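Local coordinates for protein branched-chain-amino-acid aminotransferase (Pseudomonas aeruginosa, PDB 6NST) that probably catalyses pyridoxal-phosphate-dependent transfer of amino groups between the branched-chain amino acids leucine, isoleucine or valine and 2-oxoglutarate, at residues A[150-158]-A[212-220]; A[93-104]-A[116-127]. The protein carries 1 engineered substitution. One frame throughout, in Å; residues are numbered along the deposited sequence.

Contact 1 of 2, residues A[150-158]-A[212-220]; sequences HHVNISMTR and EVTACLNGI. With SO4 (sulfate ion), chain G.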
loop_
_atom_site.group_PDB
_atom_site.type_symbol
_atom_site.label_atom_id
_atom_site.label_comp_id
_atom_site.label_asym_id
_atom_site.label_seq_id
_atom_site.Cartn_x
_atom_site.Cartn_y
_atom_site.Cartn_z
ATOM N N HIS A 150 9.098 6.565 8.115
ATOM C CA HIS A 150 7.836 6.711 8.829
ATOM C C HIS A 150 6.671 6.955 7.875
ATOM O O HIS A 150 6.815 7.575 6.819
ATOM C CB HIS A 150 7.928 7.859 9.835
ATOM C CG HIS A 150 8.712 7.524 11.065
ATOM N ND1 HIS A 150 8.267 6.620 12.006
ATOM C CD2 HIS A 150 9.906 7.978 11.515
ATOM C CE1 HIS A 150 9.156 6.527 12.979
ATOM N NE2 HIS A 150 10.160 7.342 12.706
ATOM N N HIS A 151 5.500 6.463 8.275
ATOM C CA HIS A 151 4.264 6.585 7.513
ATOM C C HIS A 151 3.473 7.781 8.029
ATOM O O HIS A 151 3.291 7.932 9.242
ATOM C CB HIS A 151 3.447 5.297 7.637
ATOM C CG HIS A 151 2.219 5.260 6.782
ATOM N ND1 HIS A 151 1.060 5.929 7.113
ATOM C CD2 HIS A 151 1.958 4.605 5.626
ATOM C CE1 HIS A 151 0.145 5.703 6.188
ATOM N NE2 HIS A 151 0.663 4.902 5.276
ATOM N N VAL A 152 2.992 8.619 7.105
ATOM C CA VAL A 152 2.401 9.906 7.472
ATOM C C VAL A 152 1.158 9.767 8.338
ATOM O O VAL A 152 0.738 10.745 8.965
ATOM C CB VAL A 152 2.067 10.727 6.210
ATOM C CG1 VAL A 152 3.334 11.068 5.450
ATOM C CG2 VAL A 152 1.086 9.969 5.328
ATOM N N ASN A 153 0.539 8.589 8.381
ATOM C CA ASN A 153 -0.625 8.374 9.228
ATOM C C ASN A 153 -0.357 7.409 10.374
ATOM O O ASN A 153 -1.289 7.060 11.107
ATOM C CB ASN A 153 -1.813 7.876 8.397
ATOM C CG ASN A 153 -3.133 8.047 9.122
ATOM O OD1 ASN A 153 -3.266 8.918 9.981
ATOM N ND2 ASN A 153 -4.109 7.208 8.793
ATOM N N ILE A 154 0.882 6.963 10.546
ATOM C CA ILE A 154 1.271 6.163 11.700
ATOM C C ILE A 154 1.997 7.009 12.733
ATOM O O ILE A 154 1.670 6.977 13.919
ATOM C CB ILE A 154 2.128 4.959 11.255
ATOM C CG1 ILE A 154 1.314 4.043 10.338
ATOM C CG2 ILE A 154 2.643 4.203 12.469
ATOM C CD1 ILE A 154 2.082 2.837 9.830
ATOM N N SER A 155 2.986 7.779 12.297
ATOM C CA SER A 155 3.648 8.751 13.147
ATOM C C SER A 155 3.494 10.134 12.533
ATOM O O SER A 155 3.287 10.278 11.324
ATOM C CB SER A 155 5.131 8.415 13.346
ATOM O OG SER A 155 5.817 8.375 12.112
ATOM N N MET A 156 3.580 11.150 13.383
ATOM C CA MET A 156 3.360 12.531 12.966
ATOM C C MET A 156 4.669 13.075 12.412
ATOM O O MET A 156 5.530 13.548 13.159
ATOM C CB MET A 156 2.834 13.350 14.138
ATOM C CG MET A 156 1.534 12.798 14.730
ATOM S SD MET A 156 0.143 12.793 13.566
ATOM C CE MET A 156 0.127 11.088 13.004
ATOM N N THR A 157 4.816 13.012 11.085
ATOM C CA THR A 157 6.091 13.277 10.433
ATOM C C THR A 157 6.498 14.746 10.474
ATOM O O THR A 157 7.662 15.049 10.188
ATOM C CB THR A 157 6.046 12.793 8.980
ATOM O OG1 THR A 157 4.967 13.432 8.288
ATOM C CG2 THR A 157 5.847 11.281 8.930
ATOM N N ARG A 158 5.586 15.655 10.818
ATOM C CA ARG A 158 5.940 17.063 10.956
ATOM C C ARG A 158 6.432 17.416 12.351
ATOM O O ARG A 158 7.004 18.497 12.537
ATOM C CB ARG A 158 4.742 17.958 10.613
ATOM C CG ARG A 158 4.123 17.682 9.255
ATOM C CD ARG A 158 5.188 17.567 8.177
ATOM N NE ARG A 158 4.611 17.241 6.877
ATOM C CZ ARG A 158 5.303 16.745 5.858
ATOM N NH1 ARG A 158 6.601 16.506 5.990
ATOM N NH2 ARG A 158 4.695 16.478 4.710
ATOM N N GLU A 212 9.752 16.404 -2.084
ATOM C CA GLU A 212 8.764 17.340 -1.572
ATOM C C GLU A 212 8.443 17.022 -0.116
ATOM O O GLU A 212 8.554 15.878 0.332
ATOM C CB GLU A 212 7.497 17.285 -2.426
ATOM C CG GLU A 212 7.467 16.104 -3.386
ATOM C CD GLU A 212 6.180 16.019 -4.183
ATOM O OE1 GLU A 212 5.778 17.041 -4.780
ATOM O OE2 GLU A 212 5.570 14.930 -4.209
ATOM N N VAL A 213 8.054 18.055 0.632
ATOM C CA VAL A 213 7.728 17.907 2.047
ATOM C C VAL A 213 6.538 16.968 2.178
ATOM O O VAL A 213 5.411 17.401 2.445
ATOM C CB VAL A 213 7.442 19.269 2.701
ATOM C CG1 VAL A 213 7.493 19.153 4.218
ATOM C CG2 VAL A 213 8.429 20.312 2.206
ATOM N N THR A 214 6.785 15.672 1.990
ATOM C CA THR A 214 5.723 14.678 1.924
ATOM C C THR A 214 5.720 13.820 3.182
ATOM O O THR A 214 4.945 14.067 4.111
ATOM C CB THR A 214 5.899 13.805 0.679
ATOM O OG1 THR A 214 6.505 14.580 -0.363
ATOM C CG2 THR A 214 4.561 13.304 0.190
ATOM N N ALA A 215 6.587 12.812 3.222
ATOM C CA ALA A 215 6.747 11.964 4.393
ATOM C C ALA A 215 8.060 12.209 5.124
ATOM O O ALA A 215 8.312 11.568 6.151
ATOM C CB ALA A 215 6.637 10.488 3.994
ATOM N N CYS A 216 8.900 13.113 4.623
ATOM C CA CYS A 216 10.146 13.469 5.282
ATOM C C CYS A 216 9.933 14.666 6.207
ATOM O O CYS A 216 8.881 15.308 6.206
ATOM C CB CYS A 216 11.231 13.777 4.250
ATOM S SG CYS A 216 10.920 15.257 3.253
ATOM N N LEU A 217 10.953 14.964 7.006
ATOM C CA LEU A 217 10.876 16.085 7.931
ATOM C C LEU A 217 11.129 17.397 7.200
ATOM O O LEU A 217 12.038 17.497 6.370
ATOM C CB LEU A 217 11.885 15.920 9.068
ATOM C CG LEU A 217 11.840 17.000 10.156
ATOM C CD1 LEU A 217 10.500 16.993 10.875
ATOM C CD2 LEU A 217 12.983 16.828 11.145
ATOM N N ASN A 218 10.310 18.403 7.509
ATOM C CA ASN A 218 10.485 19.755 6.977
ATOM C C ASN A 218 11.668 20.392 7.701
ATOM O O ASN A 218 11.522 21.203 8.618
ATOM C CB ASN A 218 9.207 20.570 7.156
ATOM C CG ASN A 218 9.201 21.845 6.334
ATOM O OD1 ASN A 218 10.242 22.303 5.865
ATOM N ND2 ASN A 218 8.021 22.428 6.158
ATOM N N GLY A 219 12.869 20.007 7.274
ATOM C CA GLY A 219 14.068 20.421 7.980
ATOM C C GLY A 219 14.331 21.910 7.838
ATOM O O GLY A 219 14.195 22.491 6.759
ATOM N N ILE A 220 14.713 22.534 8.954
ATOM C CA ILE A 220 15.041 23.955 8.939
ATOM C C ILE A 220 16.259 24.213 8.062
ATOM O O ILE A 220 16.308 25.205 7.326
ATOM C CB ILE A 220 15.248 24.468 10.375
ATOM C CG1 ILE A 220 13.927 24.415 11.148
ATOM C CG2 ILE A 220 15.816 25.884 10.372
ATOM C CD1 ILE A 220 14.032 24.895 12.576
HETATM S S SO4 G . 17.020 20.070 10.681
HETATM O O1 SO4 G . 15.853 20.876 11.027
HETATM O O2 SO4 G . 17.852 19.887 11.863
HETATM O O3 SO4 G . 16.588 18.764 10.184
HETATM O O4 SO4 G . 17.789 20.754 9.646
HETATM O O HOH W 1 9.173 8.824 4.575
#

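Contact 2 of 2, residues A[93-104]-A[116-127]; sequences LESAYIRPMVFY and LKVHVIIAAWSW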
loop_
_atom_site.group_PDB
_atom_site.type_symbol
_atom_site.label_atom_id
_atom_site.label_comp_id
_atom_site.label_asym_id
_atom_site.label_seq_id
_atom_site.Cartn_x
_atom_site.Cartn_y
_atom_site.Cartn_z
ATOM N N LEU A 93 30.091 28.608 26.331
ATOM C CA LEU A 93 30.367 27.829 25.132
ATOM C C LEU A 93 30.594 28.766 23.951
ATOM O O LEU A 93 29.744 29.611 23.649
ATOM C CB LEU A 93 29.217 26.865 24.844
ATOM C CG LEU A 93 28.972 25.819 25.931
ATOM C CD1 LEU A 93 27.654 25.102 25.705
ATOM C CD2 LEU A 93 30.121 24.824 25.978
ATOM N N GLU A 94 31.743 28.616 23.291
ATOM C CA GLU A 94 32.019 29.399 22.092
ATOM C C GLU A 94 31.159 28.931 20.925
ATOM O O GLU A 94 30.691 29.745 20.120
ATOM C CB GLU A 94 33.506 29.306 21.747
ATOM C CG GLU A 94 33.918 30.060 20.498
ATOM C CD GLU A 94 35.394 29.896 20.191
ATOM O OE1 GLU A 94 36.145 29.463 21.091
ATOM O OE2 GLU A 94 35.803 30.193 19.050
ATOM N N SER A 95 30.951 27.622 20.816
ATOM C CA SER A 95 30.012 27.039 19.871
ATOM C C SER A 95 29.428 25.797 20.523
ATOM O O SER A 95 30.087 25.144 21.336
ATOM C CB SER A 95 30.677 26.690 18.533
ATOM O OG SER A 95 31.490 25.535 18.645
ATOM N N ALA A 96 28.185 25.475 20.176
ATOM C CA ALA A 96 27.516 24.399 20.890
ATOM C C ALA A 96 26.393 23.813 20.053
ATOM O O ALA A 96 25.858 24.455 19.144
ATOM C CB ALA A 96 26.964 24.887 22.233
ATOM N N TYR A 97 26.053 22.572 20.381
ATOM C CA TYR A 97 24.809 21.947 19.964
ATOM C C TYR A 97 23.848 22.002 21.141
ATOM O O TYR A 97 24.216 21.640 22.264
ATOM C CB TYR A 97 25.044 20.501 19.519
ATOM C CG TYR A 97 23.795 19.752 19.107
ATOM C CD1 TYR A 97 23.368 19.748 17.785
ATOM C CD2 TYR A 97 23.052 19.036 20.038
ATOM C CE1 TYR A 97 22.230 19.060 17.406
ATOM C CE2 TYR A 97 21.916 18.347 19.668
ATOM C CZ TYR A 97 21.509 18.361 18.352
ATOM O OH TYR A 97 20.375 17.673 17.984
ATOM N N ILE A 98 22.630 22.468 20.891
ATOM C CA ILE A 98 21.636 22.670 21.936
ATOM C C ILE A 98 20.535 21.638 21.763
ATOM O O ILE A 98 20.079 21.380 20.642
ATOM C CB ILE A 98 21.063 24.097 21.902
ATOM C CG1 ILE A 98 22.154 25.092 21.509
ATOM C CG2 ILE A 98 20.478 24.459 23.257
ATOM C CD1 ILE A 98 21.629 26.471 21.177
ATOM N N ARG A 99 20.104 21.050 22.879
ATOM C CA ARG A 99 19.049 20.042 22.897
ATOM C C ARG A 99 17.916 20.541 23.786
ATOM O O ARG A 99 17.873 20.240 24.991
ATOM C CB ARG A 99 19.585 18.691 23.372
ATOM C CG ARG A 99 18.525 17.607 23.536
ATOM C CD ARG A 99 17.676 17.456 22.288
ATOM N NE ARG A 99 18.458 17.011 21.140
ATOM C CZ ARG A 99 18.660 15.736 20.827
ATOM N NH1 ARG A 99 18.139 14.776 21.579
ATOM N NH2 ARG A 99 19.385 15.420 19.763
ATOM N N PRO A 100 16.995 21.335 23.239
ATOM C CA PRO A 100 15.739 21.593 23.952
ATOM C C PRO A 100 14.854 20.360 23.856
ATOM O O PRO A 100 14.708 19.772 22.783
ATOM C CB PRO A 100 15.132 22.788 23.204
ATOM C CG PRO A 100 16.217 23.288 22.278
ATOM C CD PRO A 100 17.078 22.100 21.984
ATOM N N MET A 101 14.278 19.959 24.985
ATOM C CA MET A 101 13.513 18.720 25.023
ATOM C C MET A 101 12.347 18.868 25.987
ATOM O O MET A 101 12.529 19.291 27.133
ATOM C CB MET A 101 14.404 17.537 25.419
ATOM C CG MET A 101 13.833 16.177 25.057
ATOM S SD MET A 101 12.860 15.446 26.383
ATOM C CE MET A 101 14.162 14.887 27.479
ATOM N N VAL A 102 11.155 18.521 25.506
ATOM C CA VAL A 102 9.914 18.587 26.270
ATOM C C VAL A 102 9.449 17.160 26.522
ATOM O O VAL A 102 9.372 16.357 25.585
ATOM C CB VAL A 102 8.845 19.394 25.514
ATOM C CG1 VAL A 102 7.527 19.382 26.261
ATOM C CG2 VAL A 102 9.322 20.820 25.268
ATOM N N PHE A 103 9.146 16.838 27.781
ATOM C CA PHE A 103 8.804 15.463 28.120
ATOM C C PHE A 103 7.820 15.424 29.282
ATOM O O PHE A 103 7.786 16.327 30.121
ATOM C CB PHE A 103 10.055 14.633 28.459
ATOM C CG PHE A 103 10.775 15.071 29.708
ATOM C CD1 PHE A 103 10.541 14.438 30.919
ATOM C CD2 PHE A 103 11.710 16.095 29.665
ATOM C CE1 PHE A 103 11.211 14.827 32.065
ATOM C CE2 PHE A 103 12.384 16.489 30.808
ATOM C CZ PHE A 103 12.135 15.852 32.010
ATOM N N TYR A 104 7.016 14.361 29.312
ATOM C CA TYR A 104 6.103 14.123 30.420
ATOM C C TYR A 104 6.865 13.604 31.631
ATOM O O TYR A 104 7.828 12.849 31.503
ATOM C CB TYR A 104 5.022 13.116 30.019
ATOM C CG TYR A 104 3.904 13.694 29.182
ATOM C CD1 TYR A 104 3.384 14.954 29.452
ATOM C CD2 TYR A 104 3.369 12.979 28.117
ATOM C CE1 TYR A 104 2.359 15.484 28.686
ATOM C CE2 TYR A 104 2.345 13.500 27.347
ATOM C CZ TYR A 104 1.845 14.752 27.634
ATOM O OH TYR A 104 0.827 15.274 26.870
ATOM N N LEU A 116 -0.468 13.969 33.723
ATOM C CA LEU A 116 0.969 14.027 33.497
ATOM C C LEU A 116 1.457 15.467 33.481
ATOM O O LEU A 116 0.844 16.342 32.862
ATOM C CB LEU A 116 1.326 13.341 32.177
ATOM C CG LEU A 116 1.049 11.840 32.107
ATOM C CD1 LEU A 116 1.375 11.295 30.726
ATOM C CD2 LEU A 116 1.842 11.108 33.177
ATOM N N LYS A 117 2.569 15.710 34.166
ATOM C CA LYS A 117 3.196 17.022 34.176
ATOM C C LYS A 117 4.221 17.116 33.054
ATOM O O LYS A 117 4.939 16.154 32.767
ATOM C CB LYS A 117 3.864 17.296 35.525
ATOM C CG LYS A 117 4.355 18.723 35.700
ATOM C CD LYS A 117 4.929 18.938 37.092
ATOM C CE LYS A 117 5.418 20.365 37.281
ATOM N NZ LYS A 117 6.494 20.713 36.311
ATOM N N VAL A 118 4.274 18.279 32.415
ATOM C CA VAL A 118 5.204 18.541 31.324
ATOM C C VAL A 118 6.446 19.209 31.891
ATOM O O VAL A 118 6.353 20.234 32.579
ATOM C CB VAL A 118 4.555 19.421 30.242
ATOM C CG1 VAL A 118 5.546 19.707 29.135
ATOM C CG2 VAL A 118 3.308 18.752 29.685
ATOM N N HIS A 119 7.609 18.626 31.608
ATOM C CA HIS A 119 8.897 19.181 31.997
ATOM C C HIS A 119 9.675 19.585 30.752
ATOM O O HIS A 119 9.485 19.019 29.673
ATOM C CB HIS A 119 9.710 18.175 32.814
ATOM C CG HIS A 119 9.030 17.727 34.070
ATOM N ND1 HIS A 119 9.463 18.103 35.324
ATOM C CD2 HIS A 119 7.947 16.939 34.266
ATOM C CE1 HIS A 119 8.677 17.563 36.238
ATOM N NE2 HIS A 119 7.749 16.852 35.623
ATOM N N VAL A 120 10.558 20.570 30.909
ATOM C CA VAL A 120 11.360 21.089 29.805
ATOM C C VAL A 120 12.808 21.191 30.265
ATOM O O VAL A 120 13.082 21.719 31.347
ATOM C CB VAL A 120 10.853 22.464 29.325
ATOM C CG1 VAL A 120 11.714 22.981 28.186
ATOM C CG2 VAL A 120 9.394 22.382 28.904
ATOM N N ILE A 121 13.734 20.692 29.445
ATOM C CA ILE A 121 15.162 20.817 29.714
ATOM C C ILE A 121 15.862 21.328 28.465
ATOM O O ILE A 121 15.479 21.004 27.336
ATOM C CB ILE A 121 15.801 19.486 30.178
ATOM C CG1 ILE A 121 15.520 18.364 29.167
ATOM C CG2 ILE A 121 15.313 19.120 31.560
ATOM C CD1 ILE A 121 16.708 18.038 28.270
ATOM N N ILE A 122 16.886 22.154 28.675
ATOM C CA ILE A 122 17.675 22.680 27.568
ATOM C C ILE A 122 19.151 22.537 27.911
ATOM O O ILE A 122 19.696 23.320 28.699
ATOM C CB ILE A 122 17.329 24.147 27.250
ATOM C CG1 ILE A 122 15.827 24.290 26.988
ATOM C CG2 ILE A 122 18.123 24.627 26.041
ATOM C CD1 ILE A 122 15.380 25.701 26.729
ATOM N N ALA A 123 19.807 21.547 27.311
ATOM C CA ALA A 123 21.215 21.268 27.546
ATOM C C ALA A 123 22.037 21.688 26.334
ATOM O O ALA A 123 21.602 21.519 25.190
ATOM C CB ALA A 123 21.437 19.782 27.837
ATOM N N ALA A 124 23.226 22.230 26.593
ATOM C CA ALA A 124 24.119 22.689 25.540
ATOM C C ALA A 124 25.533 22.224 25.844
ATOM O O ALA A 124 26.013 22.383 26.970
ATOM C CB ALA A 124 24.077 24.217 25.403
ATOM N N TRP A 125 26.193 21.649 24.842
ATOM C CA TRP A 125 27.560 21.175 24.984
ATOM C C TRP A 125 28.348 21.548 23.737
ATOM O O TRP A 125 27.783 21.763 22.662
ATOM C CB TRP A 125 27.613 19.659 25.220
ATOM C CG TRP A 125 26.892 18.859 24.179
ATOM C CD1 TRP A 125 27.404 18.391 23.006
ATOM C CD2 TRP A 125 25.525 18.428 24.220
ATOM N NE1 TRP A 125 26.442 17.698 22.312
ATOM C CE2 TRP A 125 25.279 17.704 23.037
ATOM C CE3 TRP A 125 24.487 18.581 25.145
ATOM C CZ2 TRP A 125 24.039 17.136 22.752
ATOM C CZ3 TRP A 125 23.255 18.017 24.859
ATOM C CH2 TRP A 125 23.042 17.305 23.672
ATOM N N SER A 126 29.668 21.625 23.899
ATOM C CA SER A 126 30.540 22.030 22.805
ATOM C C SER A 126 30.446 21.048 21.642
ATOM O O SER A 126 30.230 19.846 21.826
ATOM C CB SER A 126 31.987 22.135 23.292
ATOM O OG SER A 126 32.835 22.638 22.276
ATOM N N TRP A 127 30.605 21.575 20.433
ATOM C CA TRP A 127 30.500 20.777 19.218
ATOM C C TRP A 127 31.611 19.735 19.126
ATOM O O TRP A 127 32.664 19.985 18.538
ATOM C CB TRP A 127 30.528 21.684 17.988
ATOM C CG TRP A 127 30.422 20.940 16.696
ATOM C CD1 TRP A 127 31.408 20.756 15.771
ATOM C CD2 TRP A 127 29.264 20.268 16.189
ATOM N NE1 TRP A 127 30.934 20.015 14.715
ATOM C CE2 TRP A 127 29.621 19.703 14.949
ATOM C CE3 TRP A 127 27.961 20.092 16.663
ATOM C CZ2 TRP A 127 28.720 18.974 14.176
ATOM C CZ3 TRP A 127 27.069 19.368 15.895
ATOM C CH2 TRP A 127 27.453 18.817 14.667
#

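Contact 1 of 2, residues A[150-158]-A[212-220]
The guanidinium group of Arg158 lies flat beneath a methyl of Val213, whose CG1 approaches NH1 of Arg158 to 3.3 Å, over the rim of the planar group. Arg158 CB points away from 212-220, but the bend at chi2 (-47°) turns the chain back, bringing the guanidinium to the carbonyls of 213-216. There Cys216 O stands at the guanidinium edge, with a poor donor angle; the still shorter approaches to the carbonyls of Val213 and Thr214, both poorly ordered, are doubtful evidence of bonding. The backbone N of Arg158 is hydrogen-bonded to Asp244 of the second subunit. Thr157 CG2 lies 3.7 Å from the carbonyl oxygen of Ala215, while Val152 CG1 makes an apolar contact with Ala215 CB at 3.7 Å. Leu217, with CG trans to its backbone N (chi1 -176°), sends CD1 to 3.5 Å from Thr157 O. Past Leu217, Gly219 occupies the N-cap of helix 220-231, and Ile220 N donates to O1 of the sulfate ion at 2.9 Å (148°). Arg61, Thr221 and Thr257 bind the same ion. A helix N-terminus with these partners is consistent with the cofactor phosphate-binding site of class-IV aminotransferases.

Contact 2 of 2, residues A[93-104]-A[116-127]
Tyr97 runs out between two tryptophans of 116-127. Its CB lies 4.1 Å from CE3 of Trp127, at the edge of that poorly ordered indole; further on, CD2 comes to 3.5 Å from Trp125 CZ2, the side chains lying side by side with ring planes inclined at 41°. At the tip, OH accepts from Arg99 NH2 at 3.0 Å, almost straight and in the guanidinium plane, while Arg99 also bonds to Tyr33 and His32 of the third subunit. Trp125, its chi1 near +54°, folds its indole back across the strand pair, placing Tyr97 O over the ring centre. At the other end, His119 CB sits over the face of Phe103, 3.8 Å from the ring centroid, a CH-pi contact. On the face that carries Val102 and Tyr104, Val102 CG1 packs against Val118 CG1 at 3.5 Å, and Leu116 CD1 lies over the ring of Tyr104. Eight backbone hydrogen bonds fix the register, from the short His119 N to Phe103 O bond (2.7 Å) to the longer Ala123 N to Arg99 O bond (3.3 Å). Strands 96-104 and 118-126, 161° apart in direction, thus form a long hairpin within the antiparallel sheet, between strands 9-12 and 36-46, of this class-IV aminotransferase.

Contact 1 and contact 2 do not touch: their centres are 23 Å apart and their nearest atoms about 10 Å. They follow one another along the chain, 93-104 with 116-127 preceding 150-158 with 212-220. What relates them is Lys160, the probable site of pyridoxal phosphate attachment, with no cofactor attached to it here. The side chains of Leu217, from contact 1, and Tyr97, from contact 2, each lie about 5 Å from that of Lys160. The loop pair and the strand pair therefore approach the probable active site from different parts of the fold, and the sulfate beside contact 1 probably marks the phosphate end. Both contacts also meet the third subunit, while contact 1 additionally meets the second.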